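PDB 3IWZ: catabolite activation-like protein from Xanthomonas campestris pv. campestris, which acts as a global, dimeric transcriptional regulator that controls virulence genes in the diffusible signal factor pathway and probably loses its DNA binding when c-di-GMP binds. Local coordinates for residues Gly49-Tyr57 with Glu112-Gln120; Ile65-Glu74 with Arg98-Thr106. All coordinates share one frame; numbering follows the deposited sequence.

Contact 1: residues Gly49-Tyr57 with Glu112-Gln120; sequences GDPAGTLYY and EISYERLQQ
Backbone pairing between L55 and I113 is the frame of this contact. L55 N gives a hydrogen bond to I113 O (2.9 Å), and I113 N returns one to L55 O (3.1 Å), making an antiparallel hydrogen-bonded pair between two non-hydrogen-bonded ones, T54 with S114 and Y56 with E112. Y115 N then bonds to G53 O at 2.9 Å as the chain leaves the sheet. The contact thus illustrates a strand passing directly into a helix within the antiparallel beta-roll of a CRP-type cyclic nucleotide-binding domain. S114 is the N-cap: OG sits between its own backbone N and carbonyl carbon (chi1 67°), where it can accept from R117 N (3.2 Å).

The larger aromatic contact is made by Y115, whose ring lies with one face against the backbone, T54 N over its centre and G53 C nearer the rim, while A52 O meets its edge at CE2 (3.1 Å). Its hydroxyl is held by G87 O. Apolar contacts join L55 CB to Y115 CE1 (3.8 Å) and L55 CD1 to L118 CD2. On the other face of the sheet, the carboxylate of E112 runs alongside the Y56 ring, their planes 11° apart, while OE1 forms a salt bridge with R37.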
ATOM      1  N   GLY D  49     -10.421  12.724  -8.109  1.00 41.41           N
ATOM      2  CA  GLY D  49     -11.678  13.394  -8.392  1.00 42.81           C
ATOM      3  C   GLY D  49     -12.329  12.952  -9.686  1.00 43.30           C
ATOM      4  O   GLY D  49     -13.556  12.945  -9.806  1.00 43.42           O
ATOM      5  N   ASP D  50     -11.512  12.572 -10.661  1.00 42.28           N
ATOM      6  CA  ASP D  50     -12.039  12.143 -11.948  1.00 39.55           C
ATOM      7  C   ASP D  50     -12.873  10.873 -11.863  1.00 39.78           C
ATOM      8  O   ASP D  50     -12.749  10.091 -10.919  1.00 39.10           O
ATOM      9  CB  ASP D  50     -10.900  11.921 -12.934  1.00 37.09           C
ATOM     10  CG  ASP D  50     -10.121  13.182 -13.210  1.00 34.71           C
ATOM     11  OD1 ASP D  50     -10.725  14.273 -13.213  1.00 32.03           O
ATOM     12  OD2 ASP D  50      -8.903  13.076 -13.442  1.00 37.49           O
ATOM     13  N   PRO D  51     -13.752  10.654 -12.852  1.00 39.50           N
ATOM     14  CA  PRO D  51     -14.566   9.438 -12.812  1.00 39.05           C
ATOM     15  C   PRO D  51     -13.623   8.238 -12.804  1.00 37.80           C
ATOM     16  O   PRO D  51     -12.518   8.309 -13.339  1.00 36.26           O
ATOM     17  CB  PRO D  51     -15.377   9.521 -14.104  1.00 38.34           C
ATOM     18  CG  PRO D  51     -15.522  10.984 -14.309  1.00 40.59           C
ATOM     19  CD  PRO D  51     -14.138  11.504 -13.988  1.00 38.92           C
ATOM     20  N   ALA D  52     -14.052   7.142 -12.189  1.00 37.76           N
ATOM     21  CA  ALA D  52     -13.228   5.946 -12.136  1.00 36.63           C
ATOM     22  C   ALA D  52     -14.018   4.766 -12.651  1.00 37.07           C
ATOM     23  O   ALA D  52     -14.599   4.008 -11.877  1.00 38.87           O
ATOM     24  CB  ALA D  52     -12.764   5.686 -10.705  1.00 38.18           C
ATOM     25  N   GLY D  53     -14.050   4.618 -13.966  1.00 36.57           N
ATOM     26  CA  GLY D  53     -14.774   3.510 -14.556  1.00 36.95           C
ATOM     27  C   GLY D  53     -13.879   2.833 -15.568  1.00 38.80           C
ATOM     28  O   GLY D  53     -14.330   2.015 -16.363  1.00 40.72           O
ATOM     29  N   THR D  54     -12.592   3.157 -15.506  1.00 39.08           N
ATOM     30  CA  THR D  54     -11.618   2.617 -16.442  1.00 39.95           C
ATOM     31  C   THR D  54     -10.352   2.025 -15.821  1.00 38.51           C
ATOM     32  O   THR D  54      -9.822   2.518 -14.830  1.00 40.06           O
ATOM     33  CB  THR D  54     -11.199   3.715 -17.439  1.00 41.68           C
ATOM     34  OG1 THR D  54     -12.355   4.171 -18.154  1.00 45.30           O
ATOM     35  CG2 THR D  54     -10.169   3.188 -18.425  1.00 43.26           C
ATOM     36  N   LEU D  55      -9.862   0.963 -16.439  1.00 37.69           N
ATOM     37  CA  LEU D  55      -8.657   0.302 -15.986  1.00 36.63           C
ATOM     38  C   LEU D  55      -7.628   0.596 -17.068  1.00 35.46           C
ATOM     39  O   LEU D  55      -7.977   0.712 -18.237  1.00 34.03           O
ATOM     40  CB  LEU D  55      -8.896  -1.208 -15.899  1.00 37.24           C
ATOM     41  CG  LEU D  55      -8.009  -2.137 -15.070  1.00 36.70           C
ATOM     42  CD1 LEU D  55      -7.859  -3.452 -15.840  1.00 37.74           C
ATOM     43  CD2 LEU D  55      -6.658  -1.533 -14.811  1.00 38.78           C
ATOM     44  N   TYR D  56      -6.367   0.730 -16.684  1.00 34.93           N
ATOM     45  CA  TYR D  56      -5.324   0.978 -17.664  1.00 35.84           C
ATOM     46  C   TYR D  56      -4.262  -0.101 -17.609  1.00 35.88           C
ATOM     47  O   TYR D  56      -3.944  -0.615 -16.542  1.00 36.93           O
ATOM     48  CB  TYR D  56      -4.669   2.327 -17.421  1.00 34.75           C
ATOM     49  CG  TYR D  56      -5.554   3.508 -17.723  1.00 36.79           C
ATOM     50  CD1 TYR D  56      -5.795   3.903 -19.039  1.00 35.42           C
ATOM     51  CD2 TYR D  56      -6.126   4.249 -16.696  1.00 33.33           C
ATOM     52  CE1 TYR D  56      -6.573   5.009 -19.321  1.00 36.89           C
ATOM     53  CE2 TYR D  56      -6.911   5.359 -16.969  1.00 36.40           C
ATOM     54  CZ  TYR D  56      -7.128   5.734 -18.282  1.00 34.71           C
ATOM     55  OH  TYR D  56      -7.894   6.837 -18.553  1.00 39.65           O
ATOM     56  N   TYR D  57      -3.730  -0.439 -18.777  1.00 37.42           N
ATOM     57  CA  TYR D  57      -2.665  -1.423 -18.901  1.00 37.59           C
ATOM     58  C   TYR D  57      -1.550  -0.706 -19.660  1.00 38.11           C
ATOM     59  O   TYR D  57      -1.756  -0.254 -20.786  1.00 38.84           O
ATOM     60  CB  TYR D  57      -3.142  -2.632 -19.701  1.00 37.98           C
ATOM     61  CG  TYR D  57      -2.050  -3.632 -19.993  1.00 39.49           C
ATOM     62  CD1 TYR D  57      -1.781  -4.681 -19.116  1.00 42.26           C
ATOM     63  CD2 TYR D  57      -1.274  -3.520 -21.139  1.00 41.91           C
ATOM     64  CE1 TYR D  57      -0.763  -5.594 -19.378  1.00 43.40           C
ATOM     65  CE2 TYR D  57      -0.256  -4.426 -21.415  1.00 42.80           C
ATOM     66  CZ  TYR D  57      -0.007  -5.459 -20.531  1.00 43.49           C
ATOM     67  OH  TYR D  57       0.997  -6.353 -20.808  1.00 45.88           O
ATOM     68  N   GLU D 112      -6.816   1.027 -22.485  1.00 47.08           N
ATOM     69  CA  GLU D 112      -7.841   1.161 -21.463  1.00 47.20           C
ATOM     70  C   GLU D 112      -9.096   0.346 -21.765  1.00 47.39           C
ATOM     71  O   GLU D 112      -9.423   0.081 -22.926  1.00 46.62           O
ATOM     72  CB  GLU D 112      -8.218   2.637 -21.256  1.00 48.45           C
ATOM     73  CG  GLU D 112      -8.751   3.349 -22.485  1.00 52.12           C
ATOM     74  CD  GLU D 112      -9.402   4.686 -22.150  1.00 53.61           C
ATOM     75  OE1 GLU D 112      -9.686   5.454 -23.093  1.00 55.38           O
ATOM     76  OE2 GLU D 112      -9.642   4.964 -20.952  1.00 52.37           O
ATOM     77  N   ILE D 113      -9.778  -0.059 -20.698  1.00 47.23           N
ATOM     78  CA  ILE D 113     -11.013  -0.830 -20.788  1.00 47.92           C
ATOM     79  C   ILE D 113     -11.856  -0.534 -19.552  1.00 47.48           C
ATOM     80  O   ILE D 113     -11.345  -0.508 -18.426  1.00 47.42           O
ATOM     81  CB  ILE D 113     -10.742  -2.353 -20.864  1.00 47.44           C
ATOM     82  CG1 ILE D 113     -12.042  -3.086 -21.222  1.00 46.00           C
ATOM     83  CG2 ILE D 113     -10.214  -2.867 -19.520  1.00 45.84           C
ATOM     84  CD1 ILE D 113     -11.840  -4.533 -21.632  1.00 45.09           C
ATOM     85  N   SER D 114     -13.147  -0.299 -19.769  1.00 47.53           N
ATOM     86  CA  SER D 114     -14.057   0.015 -18.672  1.00 47.52           C
ATOM     87  C   SER D 114     -14.207  -1.181 -17.747  1.00 47.50           C
ATOM     88  O   SER D 114     -14.152  -2.331 -18.191  1.00 47.20           O
ATOM     89  CB  SER D 114     -15.431   0.405 -19.219  1.00 49.11           C
ATOM     90  OG  SER D 114     -16.065  -0.699 -19.842  1.00 50.81           O
ATOM     91  N   TYR D 115     -14.399  -0.916 -16.460  1.00 46.80           N
ATOM     92  CA  TYR D 115     -14.567  -2.004 -15.505  1.00 47.85           C
ATOM     93  C   TYR D 115     -15.780  -2.855 -15.896  1.00 50.38           C
ATOM     94  O   TYR D 115     -15.692  -4.079 -16.012  1.00 50.39           O
ATOM     95  CB  TYR D 115     -14.791  -1.467 -14.082  1.00 43.99           C
ATOM     96  CG  TYR D 115     -13.700  -0.573 -13.528  1.00 39.51           C
ATOM     97  CD1 TYR D 115     -12.349  -0.867 -13.733  1.00 37.46           C
ATOM     98  CD2 TYR D 115     -14.023   0.531 -12.741  1.00 36.49           C
ATOM     99  CE1 TYR D 115     -11.351  -0.085 -13.163  1.00 34.78           C
ATOM    100  CE2 TYR D 115     -13.039   1.314 -12.169  1.00 36.51           C
ATOM    101  CZ  TYR D 115     -11.706   1.001 -12.381  1.00 33.27           C
ATOM    102  OH  TYR D 115     -10.744   1.759 -11.787  1.00 32.95           O
ATOM    103  N   GLU D 116     -16.907  -2.182 -16.102  1.00 52.53           N
ATOM    104  CA  GLU D 116     -18.155  -2.840 -16.451  1.00 54.96           C
ATOM    105  C   GLU D 116     -18.003  -3.830 -17.586  1.00 55.48           C
ATOM    106  O   GLU D 116     -18.517  -4.941 -17.510  1.00 55.84           O
ATOM    107  CB  GLU D 116     -19.213  -1.798 -16.807  1.00 55.19           C
ATOM    108  CG  GLU D 116     -20.557  -2.062 -16.156  1.00 57.73           C
ATOM    109  CD  GLU D 116     -21.259  -0.780 -15.752  1.00 59.78           C
ATOM    110  OE1 GLU D 116     -21.700  -0.029 -16.649  1.00 59.86           O
ATOM    111  OE2 GLU D 116     -21.364  -0.523 -14.529  1.00 59.75           O
ATOM    112  N   ARG D 117     -17.301  -3.423 -18.638  1.00 56.51           N
ATOM    113  CA  ARG D 117     -17.093  -4.292 -19.788  1.00 56.97           C
ATOM    114  C   ARG D 117     -16.037  -5.343 -19.530  1.00 56.60           C
ATOM    115  O   ARG D 117     -15.899  -6.281 -20.308  1.00 58.70           O
ATOM    116  CB  ARG D 117     -16.708  -3.483 -21.034  1.00 57.75           C
ATOM    117  CG  ARG D 117     -17.888  -3.193 -21.952  1.00 59.61           C
ATOM    118  CD  ARG D 117     -18.594  -4.493 -22.366  1.00 60.22           C
ATOM    119  NE  ARG D 117     -17.853  -5.264 -23.367  1.00 60.23           N
ATOM    120  CZ  ARG D 117     -18.125  -6.526 -23.693  1.00 59.11           C
ATOM    121  NH1 ARG D 117     -19.117  -7.176 -23.093  1.00 58.11           N
ATOM    122  NH2 ARG D 117     -17.417  -7.138 -24.636  1.00 56.40           N
ATOM    123  N   LEU D 118     -15.285  -5.195 -18.446  1.00 55.90           N
ATOM    124  CA  LEU D 118     -14.254  -6.175 -18.133  1.00 55.17           C
ATOM    125  C   LEU D 118     -14.895  -7.395 -17.488  1.00 56.75           C
ATOM    126  O   LEU D 118     -14.732  -8.515 -17.974  1.00 56.74           O
ATOM    127  CB  LEU D 118     -13.199  -5.585 -17.190  1.00 53.66           C
ATOM    128  CG  LEU D 118     -12.004  -6.503 -16.903  1.00 50.67           C
ATOM    129  CD1 LEU D 118     -11.292  -6.823 -18.198  1.00 49.33           C
ATOM    130  CD2 LEU D 118     -11.049  -5.838 -15.938  1.00 50.10           C
ATOM    131  N   GLN D 119     -15.633  -7.174 -16.402  1.00 57.97           N
ATOM    132  CA  GLN D 119     -16.294  -8.265 -15.697  1.00 59.37           C
ATOM    133  C   GLN D 119     -17.364  -8.912 -16.580  1.00 59.72           C
ATOM    134  O   GLN D 119     -17.681 -10.090 -16.418  1.00 59.47           O
ATOM    135  CB  GLN D 119     -16.886  -7.761 -14.372  1.00 60.13           C
ATOM    136  CG  GLN D 119     -15.821  -7.160 -13.445  1.00 60.77           C
ATOM    137  CD  GLN D 119     -16.303  -6.929 -12.024  1.00 61.90           C
ATOM    138  OE1 GLN D 119     -17.342  -6.305 -11.794  1.00 62.75           O
ATOM    139  NE2 GLN D 119     -15.539  -7.424 -11.058  1.00 61.30           N
ATOM    140  N   GLN D 120     -17.917  -8.147 -17.514  1.00 60.24           N
ATOM    141  CA  GLN D 120     -18.902  -8.710 -18.430  1.00 61.54           C
ATOM    142  C   GLN D 120     -18.116  -9.672 -19.316  1.00 61.12           C
ATOM    143  O   GLN D 120     -18.618 -10.720 -19.717  1.00 60.86           O
ATOM    144  CB  GLN D 120     -19.558  -7.626 -19.289  1.00 62.06           C
ATOM    145  CG  GLN D 120     -20.495  -6.696 -18.524  1.00 63.45           C
ATOM    146  CD  GLN D 120     -21.132  -5.641 -19.421  1.00 64.75           C
ATOM    147  OE1 GLN D 120     -21.728  -4.671 -18.940  1.00 65.45           O
ATOM    148  NE2 GLN D 120     -21.014  -5.829 -20.732  1.00 64.31           N
TER

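Contact 2: residues Ile65-Glu74 with Arg98-Thr106; sequences IIAEEDDDRE and REVILRTRT
The guanidinium of R103 has the CD1 methyl of I66 over one face and the carboxylate of E74 at its edge. The grip is end-on: NH1 bonds to E74 OE1 (3.1 Å), which lies in the guanidinium plane, and NH2 to OE2 (2.9 Å), which is tilted 29° from it. This two-bonded salt bridge is not coplanar, for the two planes are turned 44° apart. A bend at chi3 (-63°) in an otherwise extended side chain sets one face of the R103 guanidinium against I66 CD1. Both charges have further partners, R103 NE in D44 and E74 OE1 in R195, so the pair illustrates how an ion network can tie a beta-roll to the DNA-binding domain of the same chain.

Next to this pair along the strands, I66 and I101 form a hydrogen-bonded antiparallel pair, with I101 N to I66 O at 2.6 Å and I66 N to I101 O at 2.7 Å. I66 CB meets I101 CB at 3.8 Å, and I101 CD1 reaches E68 CG. On the opposite face I65 spreads its branches, CG2 against V100 CG2 (3.6 Å) and CD1 against L102 CD1 (3.7 Å). A water accepts from E68 N and donates to E99 O, joining the two backbones beyond the I66-I101 pair.

Strand 63-68 lies between 101-104 and 74-80, with 44-46 on the far side of 101-104; A67 packs on S153, in helix 130-157 of the second subunit, while E74 reaches R195 in helix 190-197 of its own chain.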
ATOM      1  N   ILE D  65       2.557   6.976 -10.054  1.00 31.63           N
ATOM      2  CA  ILE D  65       1.321   7.073  -9.282  1.00 30.79           C
ATOM      3  C   ILE D  65       1.663   8.056  -8.173  1.00 30.42           C
ATOM      4  O   ILE D  65       2.584   7.823  -7.392  1.00 31.48           O
ATOM      5  CB  ILE D  65       0.905   5.728  -8.658  1.00 27.88           C
ATOM      6  CG1 ILE D  65       0.578   4.705  -9.752  1.00 28.91           C
ATOM      7  CG2 ILE D  65      -0.295   5.932  -7.747  1.00 25.49           C
ATOM      8  CD1 ILE D  65      -0.641   5.032 -10.586  1.00 35.31           C
ATOM      9  N   ILE D  66       0.928   9.159  -8.117  1.00 30.47           N
ATOM     10  CA  ILE D  66       1.188  10.188  -7.128  1.00 30.75           C
ATOM     11  C   ILE D  66      -0.027  10.469  -6.252  1.00 34.46           C
ATOM     12  O   ILE D  66      -1.163  10.449  -6.722  1.00 34.36           O
ATOM     13  CB  ILE D  66       1.620  11.504  -7.830  1.00 29.15           C
ATOM     14  CG1 ILE D  66       2.581  11.184  -8.980  1.00 29.87           C
ATOM     15  CG2 ILE D  66       2.303  12.436  -6.826  1.00 27.49           C
ATOM     16  CD1 ILE D  66       3.195  12.409  -9.648  1.00 32.38           C
ATOM     17  N   ALA D  67       0.220  10.728  -4.972  1.00 38.69           N
ATOM     18  CA  ALA D  67      -0.847  11.041  -4.025  1.00 41.08           C
ATOM     19  C   ALA D  67      -0.721  12.516  -3.671  1.00 44.01           C
ATOM     20  O   ALA D  67       0.389  13.045  -3.587  1.00 43.98           O
ATOM     21  CB  ALA D  67      -0.710  10.187  -2.764  1.00 41.49           C
ATOM     22  N   GLU D  68      -1.856  13.179  -3.474  1.00 46.95           N
ATOM     23  CA  GLU D  68      -1.861  14.592  -3.134  1.00 50.71           C
ATOM     24  C   GLU D  68      -2.332  14.823  -1.708  1.00 52.78           C
ATOM     25  O   GLU D  68      -3.029  13.990  -1.132  1.00 53.20           O
ATOM     26  CB  GLU D  68      -2.792  15.370  -4.071  1.00 52.45           C
ATOM     27  CG  GLU D  68      -2.281  15.577  -5.478  1.00 54.73           C
ATOM     28  CD  GLU D  68      -2.632  16.960  -6.015  1.00 56.37           C
ATOM     29  OE1 GLU D  68      -3.805  17.369  -5.869  1.00 55.26           O
ATOM     30  OE2 GLU D  68      -1.733  17.629  -6.586  1.00 56.53           O
ATOM     31  N   GLU D  69      -1.939  15.957  -1.138  1.00 54.69           N
ATOM     32  CA  GLU D  69      -2.381  16.313   0.200  1.00 56.98           C
ATOM     33  C   GLU D  69      -3.149  17.613   0.052  1.00 58.97           C
ATOM     34  O   GLU D  69      -3.600  17.942  -1.047  1.00 59.22           O
ATOM     35  CB  GLU D  69      -1.206  16.485   1.163  1.00 56.37           C
ATOM     36  CG  GLU D  69      -1.002  15.282   2.084  1.00 55.03           C
ATOM     37  CD  GLU D  69      -2.232  14.976   2.940  1.00 55.69           C
ATOM     38  OE1 GLU D  69      -2.299  13.860   3.512  1.00 50.14           O
ATOM     39  OE2 GLU D  69      -3.125  15.855   3.044  1.00 54.94           O
ATOM     40  N   ASP D  70      -3.302  18.356   1.140  1.00 62.05           N
ATOM     41  CA  ASP D  70      -4.052  19.602   1.062  1.00 64.18           C
ATOM     42  C   ASP D  70      -3.164  20.797   0.755  1.00 64.68           C
ATOM     43  O   ASP D  70      -3.459  21.576  -0.160  1.00 64.10           O
ATOM     44  CB  ASP D  70      -4.825  19.837   2.360  1.00 64.66           C
ATOM     45  CG  ASP D  70      -6.249  20.281   2.104  1.00 64.76           C
ATOM     46  OD1 ASP D  70      -7.023  20.402   3.075  1.00 65.62           O
ATOM     47  OD2 ASP D  70      -6.588  20.509   0.921  1.00 64.77           O
ATOM     48  N   ASP D  71      -2.078  20.938   1.515  1.00 65.32           N
ATOM     49  CA  ASP D  71      -1.139  22.042   1.312  1.00 65.95           C
ATOM     50  C   ASP D  71      -0.596  22.038  -0.110  1.00 65.15           C
ATOM     51  O   ASP D  71       0.308  22.805  -0.447  1.00 66.82           O
ATOM     52  CB  ASP D  71       0.025  21.973   2.323  1.00 65.58           C
ATOM     53  CG  ASP D  71       0.495  20.547   2.605  1.00 65.11           C
ATOM     54  OD1 ASP D  71       1.401  20.371   3.452  1.00 63.93           O
ATOM     55  OD2 ASP D  71      -0.031  19.602   1.984  1.00 65.97           O
ATOM     56  N   ASP D  72      -1.174  21.175  -0.940  1.00 64.15           N
ATOM     57  CA  ASP D  72      -0.775  21.028  -2.332  1.00 62.20           C
ATOM     58  C   ASP D  72       0.654  20.493  -2.382  1.00 60.19           C
ATOM     59  O   ASP D  72       1.593  21.190  -2.769  1.00 61.22           O
ATOM     60  CB  ASP D  72      -0.868  22.366  -3.067  1.00 62.54           C
ATOM     61  CG  ASP D  72      -1.091  22.191  -4.557  1.00 63.35           C
ATOM     62  OD1 ASP D  72      -2.184  21.711  -4.943  1.00 60.71           O
ATOM     63  OD2 ASP D  72      -0.174  22.531  -5.336  1.00 64.31           O
ATOM     64  N   ARG D  73       0.803  19.246  -1.957  1.00 56.45           N
ATOM     65  CA  ARG D  73       2.087  18.580  -1.938  1.00 52.24           C
ATOM     66  C   ARG D  73       1.886  17.233  -2.631  1.00 49.45           C
ATOM     67  O   ARG D  73       0.780  16.688  -2.630  1.00 48.33           O
ATOM     68  CB  ARG D  73       2.546  18.367  -0.487  1.00 54.23           C
ATOM     69  CG  ARG D  73       2.650  19.642   0.369  1.00 56.36           C
ATOM     70  CD  ARG D  73       3.852  20.498  -0.008  1.00 58.00           C
ATOM     71  NE  ARG D  73       5.119  19.790   0.180  1.00 59.21           N
ATOM     72  CZ  ARG D  73       5.625  19.447   1.361  1.00 59.40           C
ATOM     73  NH1 ARG D  73       4.979  19.747   2.483  1.00 60.91           N
ATOM     74  NH2 ARG D  73       6.779  18.794   1.421  1.00 58.71           N
ATOM     75  N   GLU D  74       2.946  16.697  -3.222  1.00 44.72           N
ATOM     76  CA  GLU D  74       2.848  15.416  -3.898  1.00 42.63           C
ATOM     77  C   GLU D  74       3.859  14.405  -3.368  1.00 39.36           C
ATOM     78  O   GLU D  74       4.967  14.754  -2.972  1.00 38.21           O
ATOM     79  CB  GLU D  74       3.068  15.578  -5.407  1.00 45.99           C
ATOM     80  CG  GLU D  74       2.124  16.549  -6.104  1.00 45.99           C
ATOM     81  CD  GLU D  74       2.264  16.494  -7.611  1.00 47.02           C
ATOM     82  OE1 GLU D  74       3.392  16.661  -8.118  1.00 47.98           O
ATOM     83  OE2 GLU D  74       1.241  16.279  -8.294  1.00 49.19           O
ATOM     84  N   ARG D  98     -11.252   8.789  -8.540  1.00 39.16           N
ATOM     85  CA  ARG D  98      -9.865   8.354  -8.396  1.00 35.82           C
ATOM     86  C   ARG D  98      -9.354   8.895  -7.073  1.00 35.61           C
ATOM     87  O   ARG D  98      -9.880   9.878  -6.554  1.00 35.67           O
ATOM     88  CB  ARG D  98      -8.993   8.935  -9.512  1.00 32.37           C
ATOM     89  CG  ARG D  98      -9.354   8.519 -10.925  1.00 26.31           C
ATOM     90  CD  ARG D  98      -9.170   7.048 -11.162  1.00 27.40           C
ATOM     91  NE  ARG D  98      -9.437   6.716 -12.551  1.00 25.77           N
ATOM     92  CZ  ARG D  98      -9.521   5.481 -13.033  1.00 28.38           C
ATOM     93  NH1 ARG D  98      -9.348   4.435 -12.227  1.00 28.27           N
ATOM     94  NH2 ARG D  98      -9.800   5.291 -14.324  1.00 21.72           N
ATOM     95  N   GLU D  99      -8.317   8.267  -6.532  1.00 35.61           N
ATOM     96  CA  GLU D  99      -7.746   8.723  -5.276  1.00 35.45           C
ATOM     97  C   GLU D  99      -6.294   9.174  -5.467  1.00 33.89           C
ATOM     98  O   GLU D  99      -5.683   9.735  -4.563  1.00 34.73           O
ATOM     99  CB  GLU D  99      -7.813   7.609  -4.224  1.00 37.09           C
ATOM    100  CG  GLU D  99      -8.169   8.136  -2.833  1.00 41.78           C
ATOM    101  CD  GLU D  99      -9.597   8.625  -2.769  1.00 42.74           C
ATOM    102  OE1 GLU D  99      -9.826   9.731  -2.247  1.00 46.62           O
ATOM    103  OE2 GLU D  99     -10.496   7.900  -3.240  1.00 45.70           O
ATOM    104  N   VAL D 100      -5.744   8.941  -6.652  1.00 32.00           N
ATOM    105  CA  VAL D 100      -4.362   9.330  -6.914  1.00 29.67           C
ATOM    106  C   VAL D 100      -4.189   9.881  -8.324  1.00 29.00           C
ATOM    107  O   VAL D 100      -5.110   9.826  -9.145  1.00 29.78           O
ATOM    108  CB  VAL D 100      -3.399   8.122  -6.777  1.00 27.69           C
ATOM    109  CG1 VAL D 100      -3.568   7.462  -5.427  1.00 29.28           C
ATOM    110  CG2 VAL D 100      -3.657   7.119  -7.892  1.00 27.62           C
ATOM    111  N   ILE D 101      -2.989  10.388  -8.587  1.00 28.28           N
ATOM    112  CA  ILE D 101      -2.605  10.921  -9.887  1.00 28.32           C
ATOM    113  C   ILE D 101      -1.826   9.865 -10.659  1.00 28.03           C
ATOM    114  O   ILE D 101      -0.934   9.220 -10.104  1.00 27.62           O
ATOM    115  CB  ILE D 101      -1.640  12.117  -9.780  1.00 26.58           C
ATOM    116  CG1 ILE D 101      -2.244  13.243  -8.948  1.00 26.98           C
ATOM    117  CG2 ILE D 101      -1.305  12.619 -11.177  1.00 26.90           C
ATOM    118  CD1 ILE D 101      -1.325  14.469  -8.834  1.00 29.18           C
ATOM    119  N   LEU D 102      -2.172   9.702 -11.935  1.00 28.87           N
ATOM    120  CA  LEU D 102      -1.486   8.787 -12.842  1.00 28.98           C
ATOM    121  C   LEU D 102      -0.815   9.719 -13.852  1.00 30.90           C
ATOM    122  O   LEU D 102      -1.485  10.334 -14.688  1.00 30.45           O
ATOM    123  CB  LEU D 102      -2.471   7.872 -13.565  1.00 28.85           C
ATOM    124  CG  LEU D 102      -1.863   7.025 -14.686  1.00 26.85           C
ATOM    125  CD1 LEU D 102      -0.840   6.050 -14.102  1.00 27.66           C
ATOM    126  CD2 LEU D 102      -2.963   6.273 -15.424  1.00 26.24           C
ATOM    127  N   ARG D 103       0.506   9.818 -13.772  1.00 31.33           N
ATOM    128  CA  ARG D 103       1.268  10.720 -14.625  1.00 31.66           C
ATOM    129  C   ARG D 103       2.343  10.020 -15.455  1.00 34.11           C
ATOM    130  O   ARG D 103       3.181   9.291 -14.921  1.00 36.60           O
ATOM    131  CB  ARG D 103       1.880  11.796 -13.720  1.00 32.80           C
ATOM    132  CG  ARG D 103       2.931  12.705 -14.316  1.00 34.97           C
ATOM    133  CD  ARG D 103       3.473  13.629 -13.222  1.00 33.89           C
ATOM    134  NE  ARG D 103       2.429  14.503 -12.680  1.00 35.37           N
ATOM    135  CZ  ARG D 103       2.545  15.213 -11.559  1.00 32.90           C
ATOM    136  NH1 ARG D 103       3.660  15.162 -10.836  1.00 32.77           N
ATOM    137  NH2 ARG D 103       1.544  15.981 -11.164  1.00 29.43           N
ATOM    138  N   THR D 104       2.307  10.229 -16.771  1.00 34.37           N
ATOM    139  CA  THR D 104       3.304   9.641 -17.671  1.00 35.23           C
ATOM    140  C   THR D 104       4.655  10.309 -17.400  1.00 34.68           C
ATOM    141  O   THR D 104       4.725  11.520 -17.212  1.00 34.06           O
ATOM    142  CB  THR D 104       2.948   9.879 -19.159  1.00 36.27           C
ATOM    143  OG1 THR D 104       2.920  11.293 -19.426  1.00 38.06           O
ATOM    144  CG2 THR D 104       1.596   9.260 -19.496  1.00 33.25           C
ATOM    145  N   ARG D 105       5.725   9.523 -17.373  1.00 36.29           N
ATOM    146  CA  ARG D 105       7.057  10.076 -17.128  1.00 38.07           C
ATOM    147  C   ARG D 105       7.776  10.188 -18.460  1.00 38.88           C
ATOM    148  O   ARG D 105       8.777  10.889 -18.586  1.00 38.92           O
ATOM    149  CB  ARG D 105       7.856   9.173 -16.200  1.00 38.76           C
ATOM    150  CG  ARG D 105       7.222   8.907 -14.854  1.00 43.25           C
ATOM    151  CD  ARG D 105       8.067   7.899 -14.096  1.00 43.51           C
ATOM    152  NE  ARG D 105       9.421   8.407 -13.905  1.00 44.80           N
ATOM    153  CZ  ARG D 105      10.521   7.722 -14.193  1.00 44.79           C
ATOM    154  NH1 ARG D 105      10.427   6.497 -14.689  1.00 44.62           N
ATOM    155  NH2 ARG D 105      11.716   8.260 -13.984  1.00 44.94           N
ATOM    156  N   THR D 106       7.249   9.470 -19.445  1.00 40.55           N
ATOM    157  CA  THR D 106       7.778   9.460 -20.802  1.00 42.43           C
ATOM    158  C   THR D 106       6.565   9.349 -21.707  1.00 43.80           C
ATOM    159  O   THR D 106       5.427   9.371 -21.234  1.00 45.35           O
ATOM    160  CB  THR D 106       8.682   8.229 -21.069  1.00 42.71           C
ATOM    161  OG1 THR D 106       7.904   7.033 -20.965  1.00 41.21           O
ATOM    162  CG2 THR D 106       9.829   8.168 -20.075  1.00 43.93           C
TER
HETATM  163  O   HOH W   1      -4.212  11.570  -3.301  1.00 37.68           O

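In the fold
Both contacts pair antiparallel strands of the cyclic nucleotide-binding domain, but in different four-stranded sheets that share the strand order 1-4-2-3. Their centres lie about 19 Å apart, and the chain runs from strand 54-58 into 63-68 and from 101-104 into 108-114, so successive strands link the two sheets. Each is partly buried, contact 2 nearer the centre of the chain (about 10 Å against 19 Å between centres). Contact 1 relies on an aromatic ring and a helix cap; contact 2 relies on aliphatic packing and an ion network reaching the DNA-binding domain, while E99 and A67 face the second subunit. R98 connects them directly, its NH2 2.8 Å from T54 O, probably a hydrogen bond.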